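Local coordinates for Non-structural protein 2 (Human rotavirus C, PDB 2GU0) that probably takes part in viral genome replication and packaging as an octameric RNA-binding NTPase and RNA triphosphatase that works with NSP5 in forming viroplasms, at residues A[204-207]-A[208-212]; A[291-294]-A[295-298]; A[97-100]-A[101-104]; A[135-139]-A[140-144]. All blocks are in the same frame, centred on the assembly; numbering follows the deposited sequence.

Interaction 1 of 4, residues A[204-207]-A[208-212]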
loop_
_atom_site.group_PDB
_atom_site.type_symbol
_atom_site.label_atom_id
_atom_site.label_comp_id
_atom_site.label_asym_id
_atom_site.label_seq_id
_atom_site.Cartn_x
_atom_site.Cartn_y
_atom_site.Cartn_z
ATOM N N ALA A 204 21.508 -20.252 -42.025
ATOM C CA ALA A 204 22.524 -20.715 -41.099
ATOM C C ALA A 204 22.286 -20.039 -39.761
ATOM O O ALA A 204 22.445 -20.655 -38.715
ATOM C CB ALA A 204 23.901 -20.363 -41.621
ATOM N N TYR A 205 21.891 -18.770 -39.797
ATOM C CA TYR A 205 21.635 -18.047 -38.564
ATOM C C TYR A 205 20.587 -18.738 -37.711
ATOM O O TYR A 205 20.796 -18.919 -36.516
ATOM C CB TYR A 205 21.169 -16.613 -38.820
ATOM C CG TYR A 205 20.891 -15.874 -37.530
ATOM C CD1 TYR A 205 21.910 -15.231 -36.842
ATOM C CD2 TYR A 205 19.624 -15.913 -36.938
ATOM C CE1 TYR A 205 21.680 -14.649 -35.587
ATOM C CE2 TYR A 205 19.382 -15.339 -35.684
ATOM C CZ TYR A 205 20.414 -14.714 -35.018
ATOM O OH TYR A 205 20.194 -14.175 -33.779
ATOM N N ILE A 206 19.458 -19.117 -38.298
ATOM C CA ILE A 206 18.427 -19.758 -37.489
ATOM C C ILE A 206 18.725 -21.210 -37.144
ATOM O O ILE A 206 18.128 -21.766 -36.222
ATOM C CB ILE A 206 17.015 -19.678 -38.139
ATOM C CG1 ILE A 206 17.032 -20.299 -39.532
ATOM C CG2 ILE A 206 16.537 -18.229 -38.180
ATOM C CD1 ILE A 206 15.671 -20.310 -40.190
ATOM N N ARG A 207 19.645 -21.836 -37.870
ATOM C CA ARG A 207 19.966 -23.218 -37.550
ATOM C C ARG A 207 20.673 -23.248 -36.215
ATOM O O ARG A 207 20.394 -24.101 -35.377
ATOM C CB ARG A 207 20.860 -23.846 -38.605
ATOM C CG ARG A 207 20.121 -24.525 -39.731
ATOM C CD ARG A 207 20.877 -25.768 -40.186
ATOM N NE ARG A 207 20.319 -26.984 -39.601
ATOM C CZ ARG A 207 20.981 -28.127 -39.459
ATOM N NH1 ARG A 207 22.245 -28.226 -39.853
ATOM N NH2 ARG A 207 20.368 -29.179 -38.927
ATOM N N TYR A 208 21.577 -22.298 -36.012
ATOM C CA TYR A 208 22.323 -22.225 -34.766
ATOM C C TYR A 208 21.551 -21.547 -33.615
ATOM O O TYR A 208 21.654 -21.972 -32.463
ATOM C CB TYR A 208 23.661 -21.514 -35.010
ATOM C CG TYR A 208 24.505 -21.374 -33.772
ATOM C CD1 TYR A 208 25.201 -22.462 -33.248
ATOM C CD2 TYR A 208 24.574 -20.162 -33.095
ATOM C CE1 TYR A 208 25.944 -22.343 -32.073
ATOM C CE2 TYR A 208 25.310 -20.032 -31.927
ATOM C CZ TYR A 208 25.991 -21.122 -31.415
ATOM O OH TYR A 208 26.702 -20.983 -30.244
ATOM N N ASN A 209 20.763 -20.518 -33.926
ATOM C CA ASN A 209 19.994 -19.793 -32.900
ATOM C C ASN A 209 18.611 -20.351 -32.546
ATOM O O ASN A 209 18.053 -20.003 -31.508
ATOM C CB ASN A 209 19.847 -18.330 -33.306
ATOM C CG ASN A 209 21.125 -17.563 -33.138
ATOM O OD1 ASN A 209 21.468 -17.155 -32.023
ATOM N ND2 ASN A 209 21.862 -17.377 -34.237
ATOM N N PHE A 210 18.055 -21.190 -33.415
ATOM C CA PHE A 210 16.747 -21.794 -33.194
ATOM C C PHE A 210 16.822 -23.223 -33.708
ATOM O O PHE A 210 16.029 -23.617 -34.561
ATOM C CB PHE A 210 15.661 -21.054 -33.981
ATOM C CG PHE A 210 15.544 -19.594 -33.650
ATOM C CD1 PHE A 210 16.492 -18.682 -34.108
ATOM C CD2 PHE A 210 14.491 -19.130 -32.866
ATOM C CE1 PHE A 210 16.398 -17.333 -33.791
ATOM C CE2 PHE A 210 14.389 -17.779 -32.543
ATOM C CZ PHE A 210 15.348 -16.878 -33.008
ATOM N N ASN A 211 17.770 -23.999 -33.191
ATOM C CA ASN A 211 17.942 -25.366 -33.662
ATOM C C ASN A 211 16.752 -26.271 -33.390
ATOM O O ASN A 211 16.527 -27.227 -34.123
ATOM C CB ASN A 211 19.232 -25.986 -33.091
ATOM C CG ASN A 211 19.045 -26.600 -31.715
ATOM O OD1 ASN A 211 18.937 -25.895 -30.711
ATOM N ND2 ASN A 211 19.009 -27.930 -31.665
ATOM N N LYS A 212 15.982 -25.970 -32.350
ATOM C CA LYS A 212 14.807 -26.780 -32.014
ATOM C C LYS A 212 13.615 -26.494 -32.935
ATOM O O LYS A 212 12.608 -27.212 -32.912
ATOM C CB LYS A 212 14.379 -26.521 -30.565
ATOM C CG LYS A 212 15.256 -27.153 -29.504
ATOM C CD LYS A 212 14.708 -26.826 -28.123
ATOM C CE LYS A 212 15.405 -27.623 -27.018
ATOM N NZ LYS A 212 14.937 -27.239 -25.636
#

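Interaction 2 of 4, residues A[291-294]-A[295-298]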
loop_
_atom_site.group_PDB
_atom_site.type_symbol
_atom_site.label_atom_id
_atom_site.label_comp_id
_atom_site.label_asym_id
_atom_site.label_seq_id
_atom_site.Cartn_x
_atom_site.Cartn_y
_atom_site.Cartn_z
ATOM N N PRO A 291 19.008 -31.063 -44.434
ATOM C CA PRO A 291 19.207 -29.701 -44.938
ATOM C C PRO A 291 20.375 -29.754 -45.900
ATOM O O PRO A 291 21.060 -30.766 -45.980
ATOM C CB PRO A 291 19.560 -28.911 -43.681
ATOM C CG PRO A 291 18.970 -29.723 -42.569
ATOM C CD PRO A 291 19.289 -31.124 -42.993
ATOM N N SER A 292 20.613 -28.679 -46.635
ATOM C CA SER A 292 21.740 -28.685 -47.550
ATOM C C SER A 292 23.009 -28.751 -46.703
ATOM O O SER A 292 22.968 -28.550 -45.488
ATOM C CB SER A 292 21.751 -27.409 -48.383
ATOM O OG SER A 292 21.987 -26.287 -47.559
ATOM N N LYS A 293 24.136 -29.046 -47.339
ATOM C CA LYS A 293 25.395 -29.098 -46.616
ATOM C C LYS A 293 25.984 -27.697 -46.610
ATOM O O LYS A 293 26.777 -27.357 -45.733
ATOM C CB LYS A 293 26.359 -30.097 -47.261
ATOM C CG LYS A 293 25.890 -31.543 -47.137
ATOM C CD LYS A 293 26.897 -32.538 -47.696
ATOM C CE LYS A 293 26.341 -33.956 -47.636
ATOM N NZ LYS A 293 27.330 -34.965 -48.094
ATOM N N THR A 294 25.584 -26.881 -47.584
ATOM C CA THR A 294 26.058 -25.500 -47.655
ATOM C C THR A 294 25.581 -24.811 -46.395
ATOM O O THR A 294 26.230 -23.906 -45.879
ATOM C CB THR A 294 25.464 -24.745 -48.848
ATOM O OG1 THR A 294 25.879 -25.375 -50.063
ATOM C CG2 THR A 294 25.929 -23.297 -48.841
ATOM N N VAL A 295 24.430 -25.257 -45.910
ATOM C CA VAL A 295 23.843 -24.711 -44.700
ATOM C C VAL A 295 24.496 -25.289 -43.440
ATOM O O VAL A 295 24.786 -24.549 -42.496
ATOM C CB VAL A 295 22.323 -24.955 -44.687
ATOM C CG1 VAL A 295 21.736 -24.604 -43.332
ATOM C CG2 VAL A 295 21.681 -24.108 -45.768
ATOM N N ARG A 296 24.729 -26.600 -43.420
ATOM C CA ARG A 296 25.372 -27.218 -42.265
ATOM C C ARG A 296 26.739 -26.573 -42.067
ATOM O O ARG A 296 27.076 -26.122 -40.968
ATOM C CB ARG A 296 25.565 -28.714 -42.480
ATOM C CG ARG A 296 24.309 -29.541 -42.452
ATOM C CD ARG A 296 24.649 -30.937 -42.915
ATOM N NE ARG A 296 23.499 -31.833 -42.904
ATOM C CZ ARG A 296 23.500 -33.045 -43.452
ATOM N NH1 ARG A 296 24.593 -33.495 -44.059
ATOM N NH2 ARG A 296 22.414 -33.811 -43.386
ATOM N N THR A 297 27.521 -26.539 -43.144
ATOM C CA THR A 297 28.860 -25.948 -43.125
ATOM C C THR A 297 28.769 -24.512 -42.631
ATOM O O THR A 297 29.600 -24.056 -41.845
ATOM C CB THR A 297 29.506 -25.951 -44.549
ATOM O OG1 THR A 297 29.882 -27.287 -44.908
ATOM C CG2 THR A 297 30.737 -25.046 -44.599
ATOM N N ALA A 298 27.748 -23.808 -43.104
ATOM C CA ALA A 298 27.544 -22.426 -42.721
ATOM C C ALA A 298 27.203 -22.316 -41.235
ATOM O O ALA A 298 27.632 -21.368 -40.575
ATOM C CB ALA A 298 26.445 -21.804 -43.572
#

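Interaction 3 of 4, residues A[97-100]-A[101-104]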
loop_
_atom_site.group_PDB
_atom_site.type_symbol
_atom_site.label_atom_id
_atom_site.label_comp_id
_atom_site.label_asym_id
_atom_site.label_seq_id
_atom_site.Cartn_x
_atom_site.Cartn_y
_atom_site.Cartn_z
ATOM N N PHE A 97 -22.217 -3.592 -49.267
ATOM C CA PHE A 97 -22.053 -4.351 -48.032
ATOM C C PHE A 97 -22.628 -5.762 -48.123
ATOM O O PHE A 97 -23.678 -5.978 -48.715
ATOM C CB PHE A 97 -22.724 -3.617 -46.870
ATOM C CG PHE A 97 -22.720 -4.391 -45.583
ATOM C CD1 PHE A 97 -21.556 -4.519 -44.836
ATOM C CD2 PHE A 97 -23.874 -5.014 -45.130
ATOM C CE1 PHE A 97 -21.542 -5.255 -43.660
ATOM C CE2 PHE A 97 -23.870 -5.753 -43.957
ATOM C CZ PHE A 97 -22.703 -5.874 -43.220
ATOM N N GLN A 98 -21.931 -6.716 -47.521
ATOM C CA GLN A 98 -22.367 -8.106 -47.511
ATOM C C GLN A 98 -22.357 -8.638 -46.082
ATOM O O GLN A 98 -21.301 -8.802 -45.479
ATOM C CB GLN A 98 -21.445 -8.957 -48.386
ATOM C CG GLN A 98 -22.046 -9.343 -49.736
ATOM C CD GLN A 98 -21.201 -10.366 -50.478
ATOM O OE1 GLN A 98 -20.176 -10.026 -51.071
ATOM N NE2 GLN A 98 -21.618 -11.630 -50.429
ATOM N N PHE A 99 -23.541 -8.908 -45.546
ATOM C CA PHE A 99 -23.655 -9.405 -44.186
ATOM C C PHE A 99 -22.637 -10.498 -43.879
ATOM O O PHE A 99 -22.189 -10.634 -42.746
ATOM C CB PHE A 99 -25.070 -9.934 -43.918
ATOM C CG PHE A 99 -25.252 -10.490 -42.529
ATOM C CD1 PHE A 99 -25.225 -9.648 -41.418
ATOM C CD2 PHE A 99 -25.392 -11.861 -42.325
ATOM C CE1 PHE A 99 -25.327 -10.165 -40.128
ATOM C CE2 PHE A 99 -25.495 -12.386 -41.034
ATOM C CZ PHE A 99 -25.461 -11.539 -39.936
ATOM N N ASP A 100 -22.267 -11.276 -44.887
ATOM C CA ASP A 100 -21.308 -12.353 -44.686
ATOM C C ASP A 100 -19.975 -11.932 -44.070
ATOM O O ASP A 100 -19.349 -12.719 -43.356
ATOM C CB ASP A 100 -21.038 -13.068 -46.009
ATOM C CG ASP A 100 -21.952 -14.256 -46.225
ATOM O OD1 ASP A 100 -21.873 -15.216 -45.427
ATOM O OD2 ASP A 100 -22.748 -14.234 -47.189
ATOM N N ILE A 101 -19.534 -10.706 -44.344
ATOM C CA ILE A 101 -18.259 -10.235 -43.806
ATOM C C ILE A 101 -18.206 -10.471 -42.294
ATOM O O ILE A 101 -17.187 -10.881 -41.737
ATOM C CB ILE A 101 -18.048 -8.744 -44.116
ATOM C CG1 ILE A 101 -16.578 -8.385 -43.919
ATOM C CG2 ILE A 101 -18.936 -7.888 -43.231
ATOM C CD1 ILE A 101 -16.242 -6.967 -44.314
ATOM N N VAL A 102 -19.341 -10.226 -41.655
ATOM C CA VAL A 102 -19.529 -10.403 -40.225
ATOM C C VAL A 102 -19.241 -11.848 -39.757
ATOM O O VAL A 102 -19.076 -12.101 -38.562
ATOM C CB VAL A 102 -20.987 -9.986 -39.872
ATOM C CG1 VAL A 102 -21.637 -10.985 -38.947
ATOM C CG2 VAL A 102 -20.989 -8.608 -39.265
ATOM N N LYS A 103 -19.162 -12.791 -40.690
ATOM C CA LYS A 103 -18.914 -14.184 -40.319
ATOM C C LYS A 103 -17.453 -14.572 -40.530
ATOM O O LYS A 103 -17.054 -15.728 -40.311
ATOM C CB LYS A 103 -19.851 -15.111 -41.109
ATOM C CG LYS A 103 -21.319 -14.668 -41.029
ATOM C CD LYS A 103 -22.270 -15.486 -41.906
ATOM C CE LYS A 103 -22.568 -16.850 -41.300
ATOM N NZ LYS A 103 -23.551 -17.627 -42.110
ATOM N N THR A 104 -16.656 -13.588 -40.934
ATOM C CA THR A 104 -15.234 -13.791 -41.158
ATOM C C THR A 104 -14.527 -14.172 -39.866
ATOM O O THR A 104 -14.623 -13.466 -38.871
ATOM C CB THR A 104 -14.576 -12.521 -41.653
ATOM O OG1 THR A 104 -15.223 -12.074 -42.847
ATOM C CG2 THR A 104 -13.108 -12.762 -41.912
#

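Interaction 4 of 4, residues A[135-139]-A[140-144]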
loop_
_atom_site.group_PDB
_atom_site.type_symbol
_atom_site.label_atom_id
_atom_site.label_comp_id
_atom_site.label_asym_id
_atom_site.label_seq_id
_atom_site.Cartn_x
_atom_site.Cartn_y
_atom_site.Cartn_z
ATOM N N ALA A 135 -2.353 -3.309 -40.996
ATOM C CA ALA A 135 -1.954 -4.405 -40.111
ATOM C C ALA A 135 -3.182 -5.125 -39.549
ATOM O O ALA A 135 -3.230 -6.363 -39.492
ATOM C CB ALA A 135 -1.092 -3.872 -38.962
ATOM N N VAL A 136 -4.169 -4.338 -39.137
ATOM C CA VAL A 136 -5.395 -4.880 -38.581
ATOM C C VAL A 136 -6.242 -5.589 -39.623
ATOM O O VAL A 136 -6.834 -6.630 -39.343
ATOM C CB VAL A 136 -6.245 -3.786 -37.939
ATOM C CG1 VAL A 136 -7.602 -4.348 -37.567
ATOM C CG2 VAL A 136 -5.538 -3.227 -36.727
ATOM N N MET A 137 -6.325 -5.025 -40.821
ATOM C CA MET A 137 -7.113 -5.673 -41.856
ATOM C C MET A 137 -6.501 -7.029 -42.138
ATOM O O MET A 137 -7.222 -8.021 -42.234
ATOM C CB MET A 137 -7.159 -4.836 -43.133
ATOM C CG MET A 137 -8.026 -3.598 -43.015
ATOM S SD MET A 137 -9.683 -3.962 -42.400
ATOM C CE MET A 137 -10.463 -4.570 -43.863
ATOM N N ILE A 138 -5.177 -7.082 -42.267
ATOM C CA ILE A 138 -4.520 -8.362 -42.503
ATOM C C ILE A 138 -4.930 -9.322 -41.373
ATOM O O ILE A 138 -5.432 -10.414 -41.629
ATOM C CB ILE A 138 -2.966 -8.225 -42.537
ATOM C CG1 ILE A 138 -2.524 -7.586 -43.850
ATOM C CG2 ILE A 138 -2.307 -9.580 -42.399
ATOM C CD1 ILE A 138 -1.033 -7.349 -43.934
ATOM N N ALA A 139 -4.748 -8.898 -40.128
ATOM C CA ALA A 139 -5.090 -9.724 -38.980
ATOM C C ALA A 139 -6.540 -10.227 -38.990
ATOM O O ALA A 139 -6.843 -11.274 -38.399
ATOM C CB ALA A 139 -4.823 -8.950 -37.710
ATOM N N CYS A 140 -7.425 -9.484 -39.663
ATOM C CA CYS A 140 -8.846 -9.828 -39.751
ATOM C C CYS A 140 -9.237 -10.672 -40.940
ATOM O O CYS A 140 -10.402 -11.034 -41.079
ATOM C CB CYS A 140 -9.693 -8.565 -39.767
ATOM S SG CYS A 140 -9.851 -7.828 -38.157
ATOM N N ASN A 141 -8.271 -10.976 -41.797
ATOM C CA ASN A 141 -8.522 -11.782 -42.983
ATOM C C ASN A 141 -9.487 -11.103 -43.935
ATOM O O ASN A 141 -10.263 -11.762 -44.622
ATOM C CB ASN A 141 -9.064 -13.151 -42.586
ATOM C CG ASN A 141 -8.058 -13.955 -41.815
ATOM O OD1 ASN A 141 -6.908 -14.078 -42.233
ATOM N ND2 ASN A 141 -8.471 -14.508 -40.679
ATOM N N LEU A 142 -9.429 -9.777 -43.971
ATOM C CA LEU A 142 -10.285 -9.001 -44.847
ATOM C C LEU A 142 -9.485 -8.437 -46.019
ATOM O O LEU A 142 -10.033 -7.723 -46.860
ATOM C CB LEU A 142 -10.946 -7.860 -44.075
ATOM C CG LEU A 142 -11.962 -8.232 -42.996
ATOM C CD1 LEU A 142 -12.599 -6.956 -42.444
ATOM C CD2 LEU A 142 -13.031 -9.155 -43.576
ATOM N N VAL A 143 -8.190 -8.750 -46.070
ATOM C CA VAL A 143 -7.334 -8.278 -47.155
ATOM C C VAL A 143 -6.256 -9.300 -47.526
ATOM O O VAL A 143 -5.804 -10.082 -46.692
ATOM C CB VAL A 143 -6.670 -6.930 -46.804
ATOM C CG1 VAL A 143 -7.741 -5.892 -46.505
ATOM C CG2 VAL A 143 -5.736 -7.094 -45.626
ATOM N N ASN A 144 -5.847 -9.284 -48.788
ATOM C CA ASN A 144 -4.851 -10.219 -49.299
ATOM C C ASN A 144 -3.419 -9.806 -49.034
ATOM O O ASN A 144 -2.531 -10.648 -49.070
ATOM C CB ASN A 144 -5.020 -10.367 -50.806
ATOM C CG ASN A 144 -4.714 -9.064 -51.552
ATOM O OD1 ASN A 144 -5.144 -7.983 -51.132
ATOM N ND2 ASN A 144 -3.977 -9.164 -52.657
#

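Interaction 1 of 4, residues A[204-207]-A[208-212]
Two torsions bring Tyr205 and Asn209 together one turn apart: the ring of Tyr205 swings out with CG anti to the backbone N (chi1 179°), while CG of Asn209 lies opposite its own carbonyl carbon (chi1 -74°), which together set the Asn209 amide over the ring. Both belong to the C-terminal turn of helix 196-209, within a region predicted to bind RNA. Asn209 ND2 stands 3.0 Å above the plane of the Tyr205 ring, offset toward its rim, with amide and ring planes only 21° apart. The same nitrogen donates to Tyr205 O at 3.0 Å, and the helical bond from Asn209 N reaches that oxygen as well; one carbonyl is thus gripped twice, which restrains rotation of the amide. Asn209 OD1 has a weak bond to Lys212 of a second subunit; on that interface Asn211 ND2 binds Tyr208 O of the neighbour. Phe210, where the chain leaves helical geometry, still donates its N to Ile206 O. Its ring is buried beside Ile206, Ile206 CG2 touching Phe210 CD1 at 4.1 Å, and meets Tyr184 edge-to-face, while Tyr159 stacks on Tyr205. The two local rings also touch: Tyr205 CE2 lies near the plane of the Phe210 ring, 4.1 Å from Phe210 CE1.

Interaction 2 of 4, residues A[291-294]-A[295-298]
The backbone turns from an extended Pro291 and Ser292 (psi 170° and 166°) into the first turn of helix 293-307, and bonds between residues four apart begin there. Thr297 N donates to Lys293 O at 2.8 Å in a nearly straight bond (167°), and Ala298 N reaches Thr294 O from above the carbonyl plane at 3.2 Å. Arg296 N makes a weak bond to Ser292 O. Ser292 occupies the N-cap: its OG accepts from Val295 N, one of the amides that the first turn would otherwise leave without a helical acceptor, although the exact place of this hydroxyl is less sure. Thr297 adds a second, weak bond from OG1 to Lys293 O, so that its side chain folds back on the preceding turn. Arg296 runs extended from CG to NE, back along the start of the helix, with CG 3.5 Å from Ser292 O. Its guanidinium carries Pro291 O over one face, about 3.9 Å above the plane, and NH2 approaches Pro291 CD. Lys293 crosses it at a slant, its CG 3.9 Å from Arg296 NH1. The turn packs against helix 196-209: Pro291, Val295 and Arg296 lie on Arg207, and Ala298 meets Ala204, while Arg296 also packs on Arg296 of a second subunit, placing the helix start at a subunit interface.

Interaction 3 of 4, residues A[97-100]-A[101-104]
Backbone hydrogen bonds between residues three apart come first, joining Gln98, Phe99 and Asp100 to Ile101, Val102 and Lys103. Ile101 N donates to Gln98 O at 2.8 Å (162°), Val102 N to Phe99 O, and Lys103 N to Asp100 O at 2.7 Å; the last two donors sit above the carbonyl planes. At the far end Ile101 O accepts twice from Thr104, from its N and from its OG1 at 2.6 Å, and the side-chain hydroxyl is thus turned back onto the preceding turn. This spacing of three marks a short 3-10 segment, Phe99 to Lys103, set in the loop between helices 74-90 and 108-119. Apolar contacts form a second group. Phe97 CE1 reaches Ile101 CG2 at 3.7 Å, the two side chains crossing at about a right angle. With CG of Phe99 anti to the backbone N (chi1 179°), its ring reaches along the turn, CE1 lying 4.0 Å from Val102 CG1. Strand 8-11 supplies Phe10 to Phe97, Phe99 and Val102, and Trp19 of strand 18-21 lies against Phe97 and Ile101. Charge makes the third kind. Lys103 CD lies 3.6 Å from Asp100 OD1; the bend at chi3 (76°) then sets the course of CE and NZ, and Lys103 NZ remains 4.4 Å from Asp100 OD1, beyond a salt bridge, so any attraction between the two exposed groups is probably modest.

Interaction 4 of 4, residues A[135-139]-A[140-144]
A Schellman motif ends helix 129-139: Asn141 takes positive phi (63°), and the chain folds back onto the last turn through Met137 and Ile138. Two bonds define it. Asn141 N donates to Ile138 O at 2.9 Å, from well above the carbonyl plane, and Leu142 N points almost straight at Met137 O in a weak bond of 3.3 Å. Cys140 N, which makes a weak bond to Val136 O, also donates to Met137 O, so Met137 O receives two amides, Cys140 N and Leu142 N. Beyond the turn the reversed chain lays side chains over the helix end. Met137 bends at both chi2 and chi3 (-52° and -79°), curling its methyl across Leu142, where Met137 CE comes near Leu142 CB and CD1; this is the hydrophobic contact that accompanies many Schellman ends. Val143 adds further cover over the backbone between Met137 and Ile138, its two branches dividing the work: Val143 CG1 meets Met137 CB, and Val143 CG2 lies 3.7 Å from Ile138 CG1. Two helices pack on this end: 108-119 against Ala135 and Ala139, 74-90 against Val136, Met137, Cys140 and Leu142. Asn141 ND2 bonds Val105 O, and its side chain lies beside Gln107, a predicted ATP-binding residue, so the turn borders the probable nucleotide site. On the side facing helix 74-90, Cys140 SG rests 4.2 Å from Val136 CG1.

Along the chain the order is interaction 3, interaction 4, interaction 1, interaction 2, and they fall into two touching pairs. Interactions 3 and 4, both in the N-terminal part of the protein, have centres about 14 Å apart and meet where Thr104 and Ile101 pack on the 140-144 turn, beside the predicted ATP-binding Gln107. Interactions 1 and 2 both lie in the C-terminal part, which belongs to the HIT clan; their centres lie about 12 Å apart, where helix 196-209 packs on helix 293-307 through Arg207 and Ala204. Centres of interactions 2 and 3 are about 48 Å apart, on opposite sides of the chain's centre. One pair thus borders the probable nucleotide site, the other a subunit interface of the octamer.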